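Local coordinates for GDSL-like Lipase/Acylhydrolase family protein (PDB 4K7J) that probably removes O-acetyl groups from peptidoglycan, acting as an SGNH-family esterase with a catalytic triad, at residues 335-338 with 339-343; 323-326 with 327-330; 356-359 with 360-364. All blocks are in the same frame, centred on the assembly; numbering follows the deposited sequence.

Interaction 1. Residues 335-338 with 339-343; sequences SMKN and WLNQG
The side-chain amide of Gln342 folds back against that of Asn338, one helical turn earlier, so that the two flat groups meet nearly at right angles, their planes 78° apart. Gln342 NE2 donates to Asn338 OD1 at 3.3 Å. The acceptor lies close to the plane of the donating amide, but the donor stands above the acceptor's carbonyl plane and not on a lone pair, so the bond is well aimed from one end only. The first torsion of Gln342 sets CG beside its own backbone N (chi1 -58°), where it packs 3.3 Å from Asn338 O; the extended chain beyond then carries the amide to its partner. Asn338 O also accepts a weak bond from Gln342 N, 3.1 Å away.

A second pair lies next to it on the surface. Asn341 OD1 sits 3.2 Å from CE of Lys337, touching the aliphatic chain, while the backbone O of Lys337 receives the main-chain N of Asn341 at 2.8 Å. On the inner side, Trp339 CD1 rests 3.3 Å from the backbone O of Ser335, and Met336 SD approaches Trp339 CB. The Ser335 hydroxyl bonds back to Gly332 O, and Glu289 OE1 receives the backbone N of both Ser335 and Met336, tying the start of the helix to neighbouring loops.

The turn closes in a Schellman motif, with Gly343 as its C-prime residue at positive phi: Gly343 N bonds Leu340 O, and Trp344 N reaches Trp339 O. Lys337 O and Asn341 OD1 are both acceptors and lie close together; the positive charge of Lys337, near Asn341 OD1 but badly angled for a hydrogen bond, probably makes the approach of that oxygen to Lys337 O less costly.

Interaction 2. Residues 323-326 with 327-330; sequences FWSW and QNAM
Ser325 OG accepts the backbone N of Asn328 at 2.9 Å, making Ser325 the N-cap of helix 326-329, which follows directly on strand 322-325 of the mixed sheet in this alpha/beta fold. The hydroxyl lies opposite the residue's own backbone N (chi1 173°), a setting that turns it under the first helical turn, where it also packs against CB of Asn328. The backbone O of Ser325 is satisfied as well, by Ala329 N at 2.8 Å. One residue on, Trp326 O takes Met330 N at 3.0 Å.

The polar side-chain ends find partners beyond this turn. Gln327 OE1 receives both Arg301 NH1 and Gln309 NE2, a double grip that fixes its amide oxygen, and Trp324 NE1 bonds Ser367 OG on helix 354-373. Apolar contacts complete the turn: the Trp324 benzo-ring atoms CZ2 and CH2 each lie 3.6 Å from Ala329 CB. Met330 crosses Trp326 in an oblique Met-aromatic contact, its SD 4.8 Å from the centroid of the five-membered ring, with Met330 CG 3.9 Å from Trp326 CD1.

Interaction 3. Residues 356-359 with 360-364; sequences GYRR and AAEML
Two torsions lay Arg358 and Glu362 side by side on the outer face of helix 354-373. Arg358 leaves with CG anti to its backbone nitrogen (chi1 -175°) and then, at chi3, folds its guanidinium back toward the start of the helix; Glu362, with chi1 -74°, reaches back alongside it. Both side chains lean out from the helix, pointing the same way. OE2 of Glu362 arrives at the edge of the Arg358 guanidinium, near its plane. Glu362 OE2 lies 3.6 Å from Arg358 NE, a long salt bridge, and slightly nearer to the neighbouring Arg358 CD, so that much of the meeting is with the aliphatic part of the arginine. Carboxylate and guanidinium are turned 37° against each other, not coplanar as in a paired, two-pronged bridge. The glutamate CG also rests 3.3 Å from Arg358 O, the carbonyl that Glu362 N bonds at 3.0 Å. Ser72 OG on helix 68-81 is a further hydrogen-bond partner of that oxygen.

One residue on, Arg359 runs fully extended across Met363, whose chain bends at chi3 to bring CE 4.1 Å from Arg359 CG. Beyond this apolar passage the guanidinium forms a cation-pi contact with Trp344, so the arginine packs through its methylenes and meets an aromatic ring with its charged end.

The buried side carries Ala360, Ala361 and the ring of Tyr357. Ala360 N bonds Gly356 O at 3.0 Å; Ala360 meets Phe69 and Trp326, and Ala361 meets Ser72 of helix 68-81. Tyr357 directs its hydroxyl to His63 ND1 and to Phe352 N, and its side chain touches His351. The Asp-Gly-Val-His sequence ending at His351 matches the DxxH block of SGNH hydrolases; regular i to i+4 bonding here is that of the long C-terminal helix following this block in their alpha/beta fold.

In the fold
The three contacts follow in series along the C-terminal part of the hydrolase and converge through tryptophans. Interactions 2 and 3 are closest, centres 10 Å apart: Trp324 CH2 lies 3.3 Å from Ala360 O. Both reach His63, Trp326 by an edge-to-face ring contact and Tyr357 through its hydroxyl, next to the Gly-Asp-Ser sequence that probably carries the SGNH nucleophile. Interaction 1, its centre 15 Å from that of interaction 2 and 14 Å from that of interaction 3, joins both through Trp339: its NE1 makes a weak, probable hydrogen bond to Met330 O at 3.0 Å, and its CH2 packs on Arg359 CD. A bound HEPES molecule lies about 7 Å from the Gln327 side chain.

Interaction 1. Residues 335-338 with 339-343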
ATOM      1  N   SER A 335     -12.007 -18.571 -13.458  1.00 29.53           N
ATOM      2  CA  SER A 335     -12.987 -17.541 -13.113  1.00 25.73           C
ATOM      3  C   SER A 335     -12.721 -16.219 -13.836  1.00 23.25           C
ATOM      4  O   SER A 335     -13.634 -15.424 -14.016  1.00 29.42           O
ATOM      5  CB  SER A 335     -12.997 -17.303 -11.608  1.00 28.11           C
ATOM      6  OG  SER A 335     -11.725 -16.844 -11.186  1.00 29.93           O
ATOM      7  N   MET A 336     -11.479 -15.987 -14.255  1.00 21.95           N
ATOM      8  CA  MET A 336     -11.130 -14.703 -14.851  1.00 24.55           C
ATOM      9  C   MET A 336     -11.874 -14.429 -16.152  1.00 27.56           C
ATOM     10  O   MET A 336     -12.301 -13.294 -16.387  1.00 24.50           O
ATOM     11  CB  MET A 336      -9.611 -14.538 -15.039  1.00 20.70           C
ATOM     12  CG  MET A 336      -9.198 -13.326 -15.893  1.00 21.15           C
ATOM     13  SD  MET A 336      -9.789 -11.737 -15.243  1.00 27.59           S
ATOM     14  CE  MET A 336      -8.403 -11.169 -14.253  1.00 16.35           C
ATOM     15  N   LYS A 337     -12.040 -15.446 -16.995  1.00 27.78           N
ATOM     16  CA  LYS A 337     -12.738 -15.212 -18.259  1.00 29.50           C
ATOM     17  C   LYS A 337     -14.185 -14.795 -18.003  1.00 27.74           C
ATOM     18  O   LYS A 337     -14.710 -13.907 -18.665  1.00 27.46           O
ATOM     19  CB  LYS A 337     -12.675 -16.417 -19.203  1.00 38.09           C
ATOM     20  CG  LYS A 337     -12.979 -16.044 -20.663  1.00 35.12           C
ATOM     21  CD  LYS A 337     -13.951 -17.032 -21.297  1.00 50.65           C
ATOM     22  CE  LYS A 337     -14.611 -16.482 -22.572  1.00 54.13           C
ATOM     23  NZ  LYS A 337     -15.770 -17.335 -23.037  1.00 32.56           N
ATOM     24  N   ASN A 338     -14.816 -15.417 -17.016  1.00 29.99           N
ATOM     25  CA  ASN A 338     -16.169 -15.039 -16.643  1.00 28.23           C
ATOM     26  C   ASN A 338     -16.221 -13.592 -16.151  1.00 31.67           C
ATOM     27  O   ASN A 338     -17.105 -12.826 -16.537  1.00 32.74           O
ATOM     28  CB  ASN A 338     -16.712 -15.981 -15.571  1.00 25.87           C
ATOM     29  CG  ASN A 338     -18.219 -15.937 -15.473  1.00 41.17           C
ATOM     30  OD1 ASN A 338     -18.913 -15.799 -16.485  1.00 53.22           O
ATOM     31  ND2 ASN A 338     -18.742 -16.041 -14.252  1.00 37.40           N
ATOM     32  N   TRP A 339     -15.265 -13.222 -15.301  1.00 20.94           N
ATOM     33  CA  TRP A 339     -15.168 -11.848 -14.800  1.00 24.63           C
ATOM     34  C   TRP A 339     -15.017 -10.855 -15.945  1.00 24.32           C
ATOM     35  O   TRP A 339     -15.642  -9.788 -15.950  1.00 28.94           O
ATOM     36  CB  TRP A 339     -14.008 -11.702 -13.808  1.00 24.66           C
ATOM     37  CG  TRP A 339     -14.396 -12.039 -12.390  1.00 25.66           C
ATOM     38  CD1 TRP A 339     -14.956 -13.205 -11.954  1.00 26.56           C
ATOM     39  CD2 TRP A 339     -14.246 -11.206 -11.226  1.00 20.32           C
ATOM     40  NE1 TRP A 339     -15.168 -13.149 -10.599  1.00 24.12           N
ATOM     41  CE2 TRP A 339     -14.743 -11.933 -10.129  1.00 22.97           C
ATOM     42  CE3 TRP A 339     -13.738  -9.918 -11.010  1.00 23.64           C
ATOM     43  CZ2 TRP A 339     -14.750 -11.419  -8.832  1.00 26.94           C
ATOM     44  CZ3 TRP A 339     -13.743  -9.406  -9.729  1.00 22.21           C
ATOM     45  CH2 TRP A 339     -14.245 -10.156  -8.650  1.00 23.39           C
ATOM     46  N   LEU A 340     -14.186 -11.229 -16.909  1.00 21.93           N
ATOM     47  CA  LEU A 340     -13.928 -10.420 -18.090  1.00 25.88           C
ATOM     48  C   LEU A 340     -15.223 -10.263 -18.892  1.00 30.07           C
ATOM     49  O   LEU A 340     -15.593  -9.159 -19.294  1.00 28.53           O
ATOM     50  CB  LEU A 340     -12.864 -11.126 -18.937  1.00 31.87           C
ATOM     51  CG  LEU A 340     -12.160 -10.442 -20.105  1.00 37.33           C
ATOM     52  CD1 LEU A 340     -10.855 -11.177 -20.374  1.00 40.59           C
ATOM     53  CD2 LEU A 340     -13.022 -10.425 -21.361  1.00 34.84           C
ATOM     54  N   ASN A 341     -15.910 -11.374 -19.126  1.00 27.27           N
ATOM     55  CA  ASN A 341     -17.130 -11.329 -19.924  1.00 34.42           C
ATOM     56  C   ASN A 341     -18.185 -10.424 -19.303  1.00 30.53           C
ATOM     57  O   ASN A 341     -19.011  -9.854 -20.009  1.00 31.56           O
ATOM     58  CB  ASN A 341     -17.704 -12.727 -20.151  1.00 31.23           C
ATOM     59  CG  ASN A 341     -16.842 -13.572 -21.061  1.00 34.41           C
ATOM     60  OD1 ASN A 341     -16.766 -14.792 -20.900  1.00 34.80           O
ATOM     61  ND2 ASN A 341     -16.187 -12.932 -22.026  1.00 32.86           N
ATOM     62  N   GLN A 342     -18.148 -10.278 -17.984  1.00 27.89           N
ATOM     63  CA  GLN A 342     -19.179  -9.518 -17.304  1.00 30.21           C
ATOM     64  C   GLN A 342     -18.752  -8.097 -16.934  1.00 26.86           C
ATOM     65  O   GLN A 342     -19.484  -7.384 -16.252  1.00 26.67           O
ATOM     66  CB  GLN A 342     -19.689 -10.285 -16.088  1.00 31.40           C
ATOM     67  CG  GLN A 342     -20.242 -11.654 -16.459  1.00 38.71           C
ATOM     68  CD  GLN A 342     -21.056 -12.268 -15.344  1.00 36.65           C
ATOM     69  OE1 GLN A 342     -21.748 -11.568 -14.613  1.00 39.87           O
ATOM     70  NE2 GLN A 342     -20.971 -13.586 -15.204  1.00 40.51           N
ATOM     71  N   GLY A 343     -17.582  -7.685 -17.401  1.00 25.16           N
ATOM     72  CA  GLY A 343     -17.115  -6.327 -17.174  1.00 32.80           C
ATOM     73  C   GLY A 343     -16.495  -6.059 -15.812  1.00 29.24           C
ATOM     74  O   GLY A 343     -16.198  -4.907 -15.482  1.00 29.11           O
TER

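Interaction 2. Residues 323-326 with 327-330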
ATOM      1  N   PHE A 323      -3.534 -15.010   5.147  1.00 17.00           N
ATOM      2  CA  PHE A 323      -3.516 -15.224   3.704  1.00 15.62           C
ATOM      3  C   PHE A 323      -4.936 -15.082   3.158  1.00 19.47           C
ATOM      4  O   PHE A 323      -5.859 -15.721   3.650  1.00 21.70           O
ATOM      5  CB  PHE A 323      -2.952 -16.612   3.377  1.00 14.81           C
ATOM      6  CG  PHE A 323      -2.895 -16.920   1.903  1.00 22.23           C
ATOM      7  CD1 PHE A 323      -1.841 -16.464   1.122  1.00 16.47           C
ATOM      8  CD2 PHE A 323      -3.889 -17.678   1.301  1.00 22.65           C
ATOM      9  CE1 PHE A 323      -1.783 -16.745  -0.222  1.00 21.06           C
ATOM     10  CE2 PHE A 323      -3.836 -17.965  -0.048  1.00 20.56           C
ATOM     11  CZ  PHE A 323      -2.784 -17.500  -0.810  1.00 19.29           C
ATOM     12  N   TRP A 324      -5.114 -14.224   2.155  1.00 17.18           N
ATOM     13  CA  TRP A 324      -6.406 -14.059   1.518  1.00 16.23           C
ATOM     14  C   TRP A 324      -6.296 -14.467   0.058  1.00 19.07           C
ATOM     15  O   TRP A 324      -5.517 -13.892  -0.695  1.00 17.44           O
ATOM     16  CB  TRP A 324      -6.866 -12.616   1.623  1.00 15.29           C
ATOM     17  CG  TRP A 324      -8.286 -12.386   1.239  1.00 17.10           C
ATOM     18  CD1 TRP A 324      -9.394 -12.688   1.973  1.00 23.05           C
ATOM     19  CD2 TRP A 324      -8.760 -11.752   0.042  1.00 22.54           C
ATOM     20  NE1 TRP A 324     -10.527 -12.305   1.302  1.00 20.95           N
ATOM     21  CE2 TRP A 324     -10.165 -11.723   0.115  1.00 22.33           C
ATOM     22  CE3 TRP A 324      -8.130 -11.204  -1.080  1.00 16.27           C
ATOM     23  CZ2 TRP A 324     -10.956 -11.170  -0.895  1.00 19.44           C
ATOM     24  CZ3 TRP A 324      -8.914 -10.661  -2.083  1.00 19.86           C
ATOM     25  CH2 TRP A 324     -10.313 -10.646  -1.982  1.00 18.98           C
ATOM     26  N   SER A 325      -7.073 -15.469  -0.339  1.00 20.82           N
ATOM     27  CA  SER A 325      -6.995 -15.971  -1.707  1.00 16.60           C
ATOM     28  C   SER A 325      -7.898 -15.200  -2.648  1.00 18.59           C
ATOM     29  O   SER A 325      -9.107 -15.463  -2.731  1.00 19.37           O
ATOM     30  CB  SER A 325      -7.355 -17.458  -1.783  1.00 19.05           C
ATOM     31  OG  SER A 325      -7.414 -17.858  -3.145  1.00 22.19           O
ATOM     32  N   TRP A 326      -7.303 -14.252  -3.360  1.00 19.89           N
ATOM     33  CA  TRP A 326      -8.014 -13.468  -4.357  1.00 17.13           C
ATOM     34  C   TRP A 326      -8.538 -14.401  -5.441  1.00 18.98           C
ATOM     35  O   TRP A 326      -9.638 -14.209  -5.945  1.00 17.83           O
ATOM     36  CB  TRP A 326      -7.066 -12.417  -4.943  1.00 14.56           C
ATOM     37  CG  TRP A 326      -7.708 -11.305  -5.698  1.00 20.60           C
ATOM     38  CD1 TRP A 326      -8.966 -11.283  -6.245  1.00 17.21           C
ATOM     39  CD2 TRP A 326      -7.124 -10.025  -5.981  1.00 18.81           C
ATOM     40  NE1 TRP A 326      -9.188 -10.070  -6.863  1.00 17.94           N
ATOM     41  CE2 TRP A 326      -8.073  -9.282  -6.716  1.00 17.67           C
ATOM     42  CE3 TRP A 326      -5.888  -9.436  -5.683  1.00 18.28           C
ATOM     43  CZ2 TRP A 326      -7.823  -7.980  -7.162  1.00 17.56           C
ATOM     44  CZ3 TRP A 326      -5.635  -8.146  -6.137  1.00 15.39           C
ATOM     45  CH2 TRP A 326      -6.601  -7.431  -6.861  1.00 18.99           C
ATOM     46  N   GLN A 327      -7.777 -15.429  -5.799  1.00 16.09           N
ATOM     47  CA  GLN A 327      -8.322 -16.367  -6.785  1.00 19.53           C
ATOM     48  C   GLN A 327      -9.594 -17.038  -6.267  1.00 19.49           C
ATOM     49  O   GLN A 327     -10.568 -17.157  -7.004  1.00 18.90           O
ATOM     50  CB  GLN A 327      -7.302 -17.405  -7.278  1.00 15.80           C
ATOM     51  CG  GLN A 327      -7.939 -18.404  -8.260  1.00 19.74           C
ATOM     52  CD  GLN A 327      -6.941 -19.260  -9.005  1.00 22.33           C
ATOM     53  OE1 GLN A 327      -6.187 -18.770  -9.852  1.00 20.87           O
ATOM     54  NE2 GLN A 327      -6.947 -20.557  -8.713  1.00 24.51           N
ATOM     55  N   ASN A 328      -9.612 -17.448  -4.999  1.00 19.71           N
ATOM     56  CA  ASN A 328     -10.825 -18.077  -4.476  1.00 23.73           C
ATOM     57  C   ASN A 328     -11.959 -17.085  -4.326  1.00 24.32           C
ATOM     58  O   ASN A 328     -13.107 -17.414  -4.613  1.00 22.61           O
ATOM     59  CB  ASN A 328     -10.584 -18.853  -3.179  1.00 24.43           C
ATOM     60  CG  ASN A 328      -9.906 -20.175  -3.425  1.00 24.72           C
ATOM     61  OD1 ASN A 328      -9.881 -20.670  -4.556  1.00 27.84           O
ATOM     62  ND2 ASN A 328      -9.329 -20.746  -2.378  1.00 24.11           N
ATOM     63  N   ALA A 329     -11.628 -15.865  -3.907  1.00 22.09           N
ATOM     64  CA  ALA A 329     -12.605 -14.778  -3.903  1.00 23.35           C
ATOM     65  C   ALA A 329     -13.286 -14.615  -5.257  1.00 22.92           C
ATOM     66  O   ALA A 329     -14.458 -14.254  -5.314  1.00 20.15           O
ATOM     67  CB  ALA A 329     -11.952 -13.460  -3.497  1.00 24.04           C
ATOM     68  N   MET A 330     -12.551 -14.866  -6.342  1.00 20.84           N
ATOM     69  CA  MET A 330     -13.101 -14.698  -7.686  1.00 23.02           C
ATOM     70  C   MET A 330     -14.000 -15.857  -8.124  1.00 26.26           C
ATOM     71  O   MET A 330     -14.705 -15.753  -9.126  1.00 23.18           O
ATOM     72  CB  MET A 330     -11.984 -14.544  -8.718  1.00 25.29           C
ATOM     73  CG  MET A 330     -11.285 -13.200  -8.721  1.00 19.83           C
ATOM     74  SD  MET A 330      -9.837 -13.302  -9.788  1.00 23.32           S
ATOM     75  CE  MET A 330     -10.606 -13.466 -11.399  1.00 26.90           C
TER

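Interaction 3. Residues 356-359 with 360-364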
ATOM      1  N   GLY A 356     -14.679  -4.178 -10.537  1.00 18.90           N
ATOM      2  CA  GLY A 356     -14.053  -5.444 -10.209  1.00 21.05           C
ATOM      3  C   GLY A 356     -13.161  -5.302  -8.989  1.00 22.76           C
ATOM      4  O   GLY A 356     -13.213  -6.117  -8.064  1.00 16.97           O
ATOM      5  N   TYR A 357     -12.346  -4.253  -8.971  1.00 18.42           N
ATOM      6  CA  TYR A 357     -11.498  -4.012  -7.805  1.00 22.11           C
ATOM      7  C   TYR A 357     -12.332  -3.703  -6.561  1.00 20.80           C
ATOM      8  O   TYR A 357     -12.009  -4.159  -5.450  1.00 16.27           O
ATOM      9  CB  TYR A 357     -10.496  -2.880  -8.069  1.00 16.53           C
ATOM     10  CG  TYR A 357      -9.354  -3.250  -8.986  1.00 17.24           C
ATOM     11  CD1 TYR A 357      -8.497  -4.302  -8.674  1.00 18.82           C
ATOM     12  CD2 TYR A 357      -9.128  -2.545 -10.166  1.00 21.41           C
ATOM     13  CE1 TYR A 357      -7.454  -4.645  -9.511  1.00 15.26           C
ATOM     14  CE2 TYR A 357      -8.084  -2.884 -11.014  1.00 17.08           C
ATOM     15  CZ  TYR A 357      -7.249  -3.937 -10.675  1.00 16.08           C
ATOM     16  OH  TYR A 357      -6.203  -4.288 -11.502  1.00 19.40           O
ATOM     17  N   ARG A 358     -13.395  -2.920  -6.742  1.00 16.43           N
ATOM     18  CA  ARG A 358     -14.253  -2.574  -5.613  1.00 24.56           C
ATOM     19  C   ARG A 358     -14.872  -3.837  -5.024  1.00 21.18           C
ATOM     20  O   ARG A 358     -14.929  -3.994  -3.808  1.00 22.54           O
ATOM     21  CB  ARG A 358     -15.360  -1.599  -6.022  1.00 22.58           C
ATOM     22  CG  ARG A 358     -16.195  -1.112  -4.831  1.00 25.22           C
ATOM     23  CD  ARG A 358     -17.544  -0.516  -5.261  1.00 33.35           C
ATOM     24  NE  ARG A 358     -18.409  -1.515  -5.889  1.00 40.77           N
ATOM     25  CZ  ARG A 358     -18.978  -1.372  -7.084  1.00 43.90           C
ATOM     26  NH1 ARG A 358     -18.787  -0.257  -7.784  1.00 40.51           N
ATOM     27  NH2 ARG A 358     -19.744  -2.339  -7.575  1.00 31.43           N
ATOM     28  N   ARG A 359     -15.309  -4.739  -5.902  1.00 19.03           N
ATOM     29  CA  ARG A 359     -15.960  -5.981  -5.488  1.00 21.83           C
ATOM     30  C   ARG A 359     -14.996  -6.862  -4.700  1.00 25.78           C
ATOM     31  O   ARG A 359     -15.330  -7.369  -3.621  1.00 23.64           O
ATOM     32  CB  ARG A 359     -16.485  -6.740  -6.713  1.00 24.75           C
ATOM     33  CG  ARG A 359     -17.134  -8.095  -6.417  1.00 29.55           C
ATOM     34  CD  ARG A 359     -17.484  -8.848  -7.722  1.00 38.97           C
ATOM     35  NE  ARG A 359     -18.277 -10.060  -7.483  1.00 48.81           N
ATOM     36  CZ  ARG A 359     -18.708 -10.891  -8.432  1.00 49.07           C
ATOM     37  NH1 ARG A 359     -18.431 -10.668  -9.713  1.00 40.57           N
ATOM     38  NH2 ARG A 359     -19.421 -11.958  -8.098  1.00 64.54           N
ATOM     39  N   ALA A 360     -13.795  -7.044  -5.240  1.00 21.10           N
ATOM     40  CA  ALA A 360     -12.797  -7.876  -4.583  1.00 18.71           C
ATOM     41  C   ALA A 360     -12.465  -7.319  -3.200  1.00 16.72           C
ATOM     42  O   ALA A 360     -12.330  -8.072  -2.239  1.00 22.62           O
ATOM     43  CB  ALA A 360     -11.530  -7.976  -5.445  1.00 19.61           C
ATOM     44  N   ALA A 361     -12.352  -5.999  -3.094  1.00 15.83           N
ATOM     45  CA  ALA A 361     -11.968  -5.383  -1.815  1.00 20.09           C
ATOM     46  C   ALA A 361     -13.070  -5.463  -0.762  1.00 18.24           C
ATOM     47  O   ALA A 361     -12.790  -5.597   0.440  1.00 19.90           O
ATOM     48  CB  ALA A 361     -11.525  -3.948  -2.024  1.00 16.27           C
ATOM     49  N   GLU A 362     -14.322  -5.381  -1.207  1.00 18.48           N
ATOM     50  CA  GLU A 362     -15.456  -5.514  -0.293  1.00 16.93           C
ATOM     51  C   GLU A 362     -15.475  -6.915   0.317  1.00 19.79           C
ATOM     52  O   GLU A 362     -15.808  -7.093   1.488  1.00 28.72           O
ATOM     53  CB  GLU A 362     -16.779  -5.189  -1.004  1.00 24.00           C
ATOM     54  CG  GLU A 362     -16.989  -3.695  -1.278  1.00 18.90           C
ATOM     55  CD  GLU A 362     -18.323  -3.388  -1.943  1.00 27.82           C
ATOM     56  OE1 GLU A 362     -19.158  -4.305  -2.068  1.00 31.35           O
ATOM     57  OE2 GLU A 362     -18.541  -2.226  -2.344  1.00 27.86           O
ATOM     58  N   MET A 363     -15.074  -7.908  -0.468  1.00 22.35           N
ATOM     59  CA  MET A 363     -14.952  -9.268   0.049  1.00 25.53           C
ATOM     60  C   MET A 363     -13.835  -9.374   1.089  1.00 26.83           C
ATOM     61  O   MET A 363     -14.009 -10.034   2.123  1.00 23.86           O
ATOM     62  CB  MET A 363     -14.743 -10.272  -1.084  1.00 22.97           C
ATOM     63  CG  MET A 363     -15.953 -10.411  -1.993  1.00 24.44           C
ATOM     64  SD  MET A 363     -15.831 -11.817  -3.116  1.00 34.94           S
ATOM     65  CE  MET A 363     -15.041 -11.131  -4.543  1.00 22.08           C
ATOM     66  N   LEU A 364     -12.703  -8.718   0.825  1.00 19.81           N
ATOM     67  CA  LEU A 364     -11.611  -8.687   1.794  1.00 24.43           C
ATOM     68  C   LEU A 364     -12.046  -7.991   3.069  1.00 21.12           C
ATOM     69  O   LEU A 364     -11.735  -8.443   4.175  1.00 22.55           O
ATOM     70  CB  LEU A 364     -10.377  -7.986   1.218  1.00 20.17           C
ATOM     71  CG  LEU A 364      -9.213  -7.782   2.189  1.00 18.64           C
ATOM     72  CD1 LEU A 364      -8.808  -9.117   2.835  1.00 17.42           C
ATOM     73  CD2 LEU A 364      -8.028  -7.121   1.469  1.00 15.95           C
TER